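Local coordinates for citrate lyase, subunit 1 (Methanosaeta concilii, PDB 6HXI), which probably catalyses, as an ATP citrate lyase, the ATP-driven conversion of citrate and CoA into acetyl-CoA and oxaloacetate, at residues Phe250-Leu264 with Glu313-Met325. Numbering follows the deposited sequence.
Sequences FIKEIDSKTGASLKL and ETYHYTCTILDLM. With NA (sodium ion), chain N; COA (coenzyme A), chain G.
Y317 OH donates to the backbone O of K263 at 2.8 Å, from a position tilted 34° off the carbonyl plane. The ring reaches the strand because chi1 is -172°, which sets CG opposite the backbone N: I251 CG2 sits at the ring edge, 3.8 Å from Y317 CE1, and L262 CB lies obliquely beside CD1. Cut back to an alanine, Y317 would probably leave a gap between I251, L262 and L264 and K263 O without this donor. One turn on, T320 and I251 meet tip to tip, T320 OG1 3.4 Å from I251 CD1. T320 OG1 also faces the F250 ring edge, held there by its 2.7 Å bond to H316 O. Segment 313-325 runs nearly antiparallel to helix 250-256 and almost parallel to strand 261-264, both within the citrate-binding domain of the succinyl-CoA synthetase clan; strand 261-266 pairs antiparallel with strand 301-306. At the loop end, E313 points its carboxylate at T258, E313 OE2 3.4 Å from T258 CB, and three waters bridge it to I254 O, K257 O and T258 OG1. T258 OG1 accepts from A260 N in an ST turn, while the carbonyls of D255, T258 and A260 bind sodium and G259 CA lies 3.3 Å from coenzyme A OAP.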
# COMPACT_ATOMS: atom_id res chain seq x y z
N PHE C 250 2.64 -28.34 46.14
CA PHE C 250 3.02 -28.04 44.76
C PHE C 250 1.88 -28.41 43.81
O PHE C 250 1.60 -27.67 42.87
CB PHE C 250 4.31 -28.78 44.38
CG PHE C 250 4.66 -28.76 42.90
CD1 PHE C 250 4.96 -27.56 42.27
CD2 PHE C 250 4.65 -29.92 42.15
CE1 PHE C 250 5.26 -27.53 40.90
CE2 PHE C 250 4.97 -29.90 40.79
CZ PHE C 250 5.27 -28.70 40.17
N ILE C 251 1.20 -29.56 44.07
CA ILE C 251 0.08 -30.08 43.29
C ILE C 251 -1.15 -29.18 43.49
O ILE C 251 -1.83 -28.83 42.51
CB ILE C 251 -0.16 -31.59 43.57
CG1 ILE C 251 1.07 -32.46 43.12
CG2 ILE C 251 -1.45 -32.12 42.95
CD1 ILE C 251 1.60 -32.27 41.66
N LYS C 252 -1.39 -28.76 44.75
CA LYS C 252 -2.45 -27.84 45.16
C LYS C 252 -2.28 -26.50 44.47
O LYS C 252 -3.26 -25.87 44.09
CB LYS C 252 -2.46 -27.66 46.69
CG LYS C 252 -3.14 -28.80 47.43
CD LYS C 252 -3.34 -28.49 48.91
CE LYS C 252 -4.04 -29.60 49.67
NZ LYS C 252 -5.51 -29.61 49.44
N GLU C 253 -1.01 -26.10 44.26
CA GLU C 253 -0.63 -24.86 43.58
C GLU C 253 -0.98 -24.93 42.06
O GLU C 253 -1.47 -23.94 41.51
CB GLU C 253 0.86 -24.56 43.84
CG GLU C 253 1.35 -23.20 43.36
CD GLU C 253 2.02 -23.22 42.00
OE1 GLU C 253 2.98 -24.00 41.81
OE2 GLU C 253 1.59 -22.44 41.12
N ILE C 254 -0.77 -26.09 41.41
CA ILE C 254 -1.13 -26.30 40.00
C ILE C 254 -2.66 -26.29 39.88
O ILE C 254 -3.20 -25.59 39.02
CB ILE C 254 -0.49 -27.61 39.44
CG1 ILE C 254 1.05 -27.55 39.48
CG2 ILE C 254 -1.00 -27.94 38.01
CD1 ILE C 254 1.67 -28.88 39.69
N ASP C 255 -3.34 -27.02 40.77
CA ASP C 255 -4.81 -27.13 40.84
C ASP C 255 -5.55 -25.78 40.96
O ASP C 255 -6.71 -25.69 40.55
CB ASP C 255 -5.18 -28.05 42.03
CG ASP C 255 -6.66 -28.37 42.17
OD1 ASP C 255 -7.20 -29.06 41.28
OD2 ASP C 255 -7.27 -27.94 43.16
N SER C 256 -4.90 -24.75 41.53
CA SER C 256 -5.48 -23.41 41.77
C SER C 256 -5.51 -22.51 40.53
O SER C 256 -6.33 -21.59 40.47
CB SER C 256 -4.79 -22.71 42.94
OG SER C 256 -3.43 -22.43 42.65
N LYS C 257 -4.64 -22.78 39.55
CA LYS C 257 -4.57 -21.98 38.32
C LYS C 257 -5.27 -22.66 37.15
O LYS C 257 -4.96 -22.36 35.99
CB LYS C 257 -3.11 -21.59 38.00
CG LYS C 257 -2.47 -20.73 39.08
CD LYS C 257 -1.07 -20.29 38.70
CE LYS C 257 -0.45 -19.43 39.78
NZ LYS C 257 -0.11 -20.21 41.00
N THR C 258 -6.23 -23.56 37.43
CA THR C 258 -6.97 -24.28 36.39
C THR C 258 -8.38 -24.74 36.84
O THR C 258 -8.63 -24.98 38.03
CB THR C 258 -6.14 -25.47 35.80
OG1 THR C 258 -6.89 -26.11 34.75
CG2 THR C 258 -5.73 -26.52 36.85
N GLY C 259 -9.26 -24.86 35.85
CA GLY C 259 -10.61 -25.41 35.99
C GLY C 259 -10.56 -26.92 36.13
O GLY C 259 -11.46 -27.52 36.72
N ALA C 260 -9.46 -27.55 35.63
CA ALA C 260 -9.14 -28.98 35.74
C ALA C 260 -8.81 -29.32 37.19
O ALA C 260 -8.55 -28.42 37.99
CB ALA C 260 -7.94 -29.33 34.85
N SER C 261 -8.80 -30.62 37.52
CA SER C 261 -8.51 -31.11 38.86
C SER C 261 -7.21 -31.90 38.89
O SER C 261 -6.98 -32.73 38.02
CB SER C 261 -9.67 -31.97 39.37
OG SER C 261 -9.46 -32.36 40.72
N LEU C 262 -6.33 -31.58 39.85
CA LEU C 262 -5.05 -32.23 40.11
C LEU C 262 -4.99 -32.30 41.63
O LEU C 262 -4.85 -31.27 42.30
CB LEU C 262 -3.85 -31.39 39.57
CG LEU C 262 -3.63 -31.15 38.04
CD1 LEU C 262 -3.69 -32.43 37.21
CD2 LEU C 262 -4.49 -30.03 37.50
N LYS C 263 -5.20 -33.51 42.19
CA LYS C 263 -5.23 -33.73 43.63
C LYS C 263 -4.27 -34.85 44.01
O LYS C 263 -4.23 -35.87 43.34
CB LYS C 263 -6.67 -34.05 44.10
CG LYS C 263 -7.71 -32.94 43.80
CD LYS C 263 -9.12 -33.20 44.36
CE LYS C 263 -9.32 -32.59 45.74
NZ LYS C 263 -10.54 -33.11 46.44
N LEU C 264 -3.48 -34.64 45.06
CA LEU C 264 -2.54 -35.64 45.58
C LEU C 264 -2.50 -35.63 47.11
O LEU C 264 -2.32 -34.57 47.72
CB LEU C 264 -1.13 -35.47 44.98
CG LEU C 264 0.01 -36.31 45.59
CD1 LEU C 264 -0.17 -37.81 45.32
CD2 LEU C 264 1.36 -35.84 45.11
N GLU C 313 0.51 -29.50 32.80
CA GLU C 313 -0.06 -29.82 34.11
C GLU C 313 0.14 -31.30 34.47
O GLU C 313 0.60 -31.59 35.58
CB GLU C 313 -1.53 -29.43 34.20
CG GLU C 313 -1.73 -27.92 34.20
CD GLU C 313 -3.12 -27.40 33.89
OE1 GLU C 313 -3.99 -28.18 33.44
OE2 GLU C 313 -3.34 -26.18 34.08
N THR C 314 -0.14 -32.22 33.51
CA THR C 314 0.01 -33.66 33.73
C THR C 314 1.47 -34.04 33.86
O THR C 314 1.79 -34.98 34.60
CB THR C 314 -0.72 -34.50 32.66
OG1 THR C 314 -0.10 -34.27 31.38
CG2 THR C 314 -2.20 -34.18 32.58
N TYR C 315 2.35 -33.31 33.16
CA TYR C 315 3.79 -33.55 33.21
C TYR C 315 4.32 -33.29 34.62
O TYR C 315 4.99 -34.15 35.18
CB TYR C 315 4.51 -32.68 32.16
CG TYR C 315 6.00 -32.58 32.37
CD1 TYR C 315 6.84 -33.59 31.94
CD2 TYR C 315 6.56 -31.48 33.03
CE1 TYR C 315 8.22 -33.52 32.15
CE2 TYR C 315 7.93 -31.40 33.25
CZ TYR C 315 8.76 -32.42 32.80
OH TYR C 315 10.10 -32.36 33.01
N HIS C 316 4.00 -32.10 35.20
CA HIS C 316 4.41 -31.72 36.57
C HIS C 316 3.86 -32.65 37.63
O HIS C 316 4.57 -32.95 38.58
CB HIS C 316 4.08 -30.26 36.87
CG HIS C 316 4.91 -29.30 36.08
ND1 HIS C 316 4.33 -28.38 35.23
CD2 HIS C 316 6.26 -29.18 36.02
CE1 HIS C 316 5.34 -27.71 34.68
NE2 HIS C 316 6.52 -28.16 35.13
N TYR C 317 2.62 -33.12 37.45
CA TYR C 317 1.94 -34.07 38.32
C TYR C 317 2.67 -35.41 38.30
O TYR C 317 2.95 -35.96 39.37
CB TYR C 317 0.49 -34.24 37.87
CG TYR C 317 -0.37 -35.05 38.82
CD1 TYR C 317 -1.05 -34.43 39.87
CD2 TYR C 317 -0.54 -36.42 38.64
CE1 TYR C 317 -1.85 -35.17 40.74
CE2 TYR C 317 -1.35 -37.16 39.50
CZ TYR C 317 -1.99 -36.54 40.55
OH TYR C 317 -2.78 -37.29 41.40
N THR C 318 2.96 -35.95 37.10
CA THR C 318 3.64 -37.23 36.90
C THR C 318 5.06 -37.16 37.46
O THR C 318 5.52 -38.14 38.04
CB THR C 318 3.59 -37.69 35.41
OG1 THR C 318 2.25 -37.62 34.92
CG2 THR C 318 4.10 -39.12 35.21
N CYS C 319 5.74 -36.01 37.30
CA CYS C 319 7.10 -35.76 37.82
C CYS C 319 7.10 -35.84 39.34
O CYS C 319 8.03 -36.39 39.91
CB CYS C 319 7.62 -34.40 37.35
SG CYS C 319 8.32 -34.41 35.67
N THR C 320 6.03 -35.31 39.98
CA THR C 320 5.85 -35.32 41.43
C THR C 320 5.69 -36.74 41.96
O THR C 320 6.36 -37.10 42.93
CB THR C 320 4.68 -34.41 41.84
OG1 THR C 320 4.83 -33.15 41.21
CG2 THR C 320 4.59 -34.20 43.35
N ILE C 321 4.79 -37.55 41.34
CA ILE C 321 4.53 -38.94 41.71
C ILE C 321 5.80 -39.77 41.54
O ILE C 321 6.19 -40.47 42.47
CB ILE C 321 3.30 -39.55 40.97
CG1 ILE C 321 1.98 -38.94 41.51
CG2 ILE C 321 3.28 -41.11 41.06
CD1 ILE C 321 0.73 -39.32 40.78
N LEU C 322 6.48 -39.62 40.37
CA LEU C 322 7.73 -40.32 40.07
C LEU C 322 8.81 -39.99 41.06
O LEU C 322 9.46 -40.90 41.56
CB LEU C 322 8.21 -40.08 38.64
CG LEU C 322 7.36 -40.70 37.54
CD1 LEU C 322 7.69 -40.11 36.23
CD2 LEU C 322 7.49 -42.21 37.50
N ASP C 323 8.96 -38.70 41.41
CA ASP C 323 9.95 -38.23 42.39
C ASP C 323 9.82 -38.99 43.70
O ASP C 323 10.78 -39.62 44.12
CB ASP C 323 9.83 -36.71 42.65
CG ASP C 323 10.82 -36.15 43.65
OD1 ASP C 323 11.95 -36.70 43.75
OD2 ASP C 323 10.48 -35.17 44.34
N LEU C 324 8.62 -38.95 44.31
CA LEU C 324 8.27 -39.58 45.59
C LEU C 324 8.44 -41.11 45.60
O LEU C 324 8.77 -41.68 46.64
CB LEU C 324 6.83 -39.22 45.97
CG LEU C 324 6.57 -37.77 46.38
CD1 LEU C 324 5.11 -37.41 46.13
CD2 LEU C 324 6.95 -37.54 47.83
N MET C 325 8.21 -41.74 44.44
CA MET C 325 8.30 -43.18 44.18
C MET C 325 9.75 -43.69 44.01
O MET C 325 10.00 -44.89 44.12
CB MET C 325 7.52 -43.45 42.89
CG MET C 325 7.01 -44.84 42.75
SD MET C 325 5.92 -44.98 41.32
CE MET C 325 5.54 -46.72 41.43
NA NA N . -8.75 -26.68 39.92
N1A COA G . -8.04 -11.16 29.82
C2A COA G . -8.71 -11.30 30.97
N3A COA G . -9.39 -12.36 31.43
C4A COA G . -9.39 -13.35 30.52
C5A COA G . -8.75 -13.35 29.29
C6A COA G . -8.02 -12.19 28.96
N6A COA G . -7.28 -12.08 27.85
N7A COA G . -9.05 -14.50 28.58
C8A COA G . -9.84 -15.17 29.38
N9A COA G . -10.09 -14.54 30.57
C1B COA G . -10.95 -14.99 31.66
C2B COA G . -12.40 -15.29 31.28
O2B COA G . -13.18 -14.10 31.23
C3B COA G . -12.80 -16.21 32.44
O3B COA G . -13.12 -15.46 33.63
P3B COA G . -14.11 -15.98 34.77
O7A COA G . -13.63 -17.33 35.18
O8A COA G . -14.06 -14.96 35.85
O9A COA G . -15.52 -15.97 34.14
C4B COA G . -11.51 -16.94 32.81
O4B COA G . -10.44 -16.20 32.19
C5B COA G . -11.44 -18.39 32.39
O5B COA G . -11.93 -18.48 31.04
P1A COA G . -12.93 -19.69 30.57
O1A COA G . -13.03 -19.85 29.09
O2A COA G . -14.28 -19.62 31.26
O3A COA G . -12.06 -20.85 31.22
P2A COA G . -11.93 -22.44 31.22
O4A COA G . -11.00 -22.87 30.15
O5A COA G . -11.37 -22.79 32.58
O6A COA G . -13.41 -23.05 31.01
CBP COA G . -14.68 -24.81 32.12
CCP COA G . -14.30 -23.33 32.11
CDP COA G . -15.65 -25.05 33.29
CEP COA G . -15.36 -25.23 30.80
CAP COA G . -13.39 -25.65 32.32
OAP COA G . -12.58 -25.12 33.36
C9P COA G . -13.57 -27.15 32.53
O9P COA G . -13.76 -27.89 31.57
N8P COA G . -13.50 -27.59 33.80
C7P COA G . -13.75 -28.97 34.17
C6P COA G . -14.97 -29.10 35.04
C5P COA G . -15.19 -30.52 35.52
O5P COA G . -14.24 -31.28 35.68
N4P COA G . -16.45 -30.89 35.71
C3P COA G . -16.83 -32.25 36.07
C2P COA G . -16.90 -33.18 34.87
S1P COA G . -17.58 -34.74 35.50
O HOH W 1 -1.54 -25.16 36.24
O HOH W 2 -4.26 -23.61 33.29
O HOH W 3 -6.16 -27.08 31.89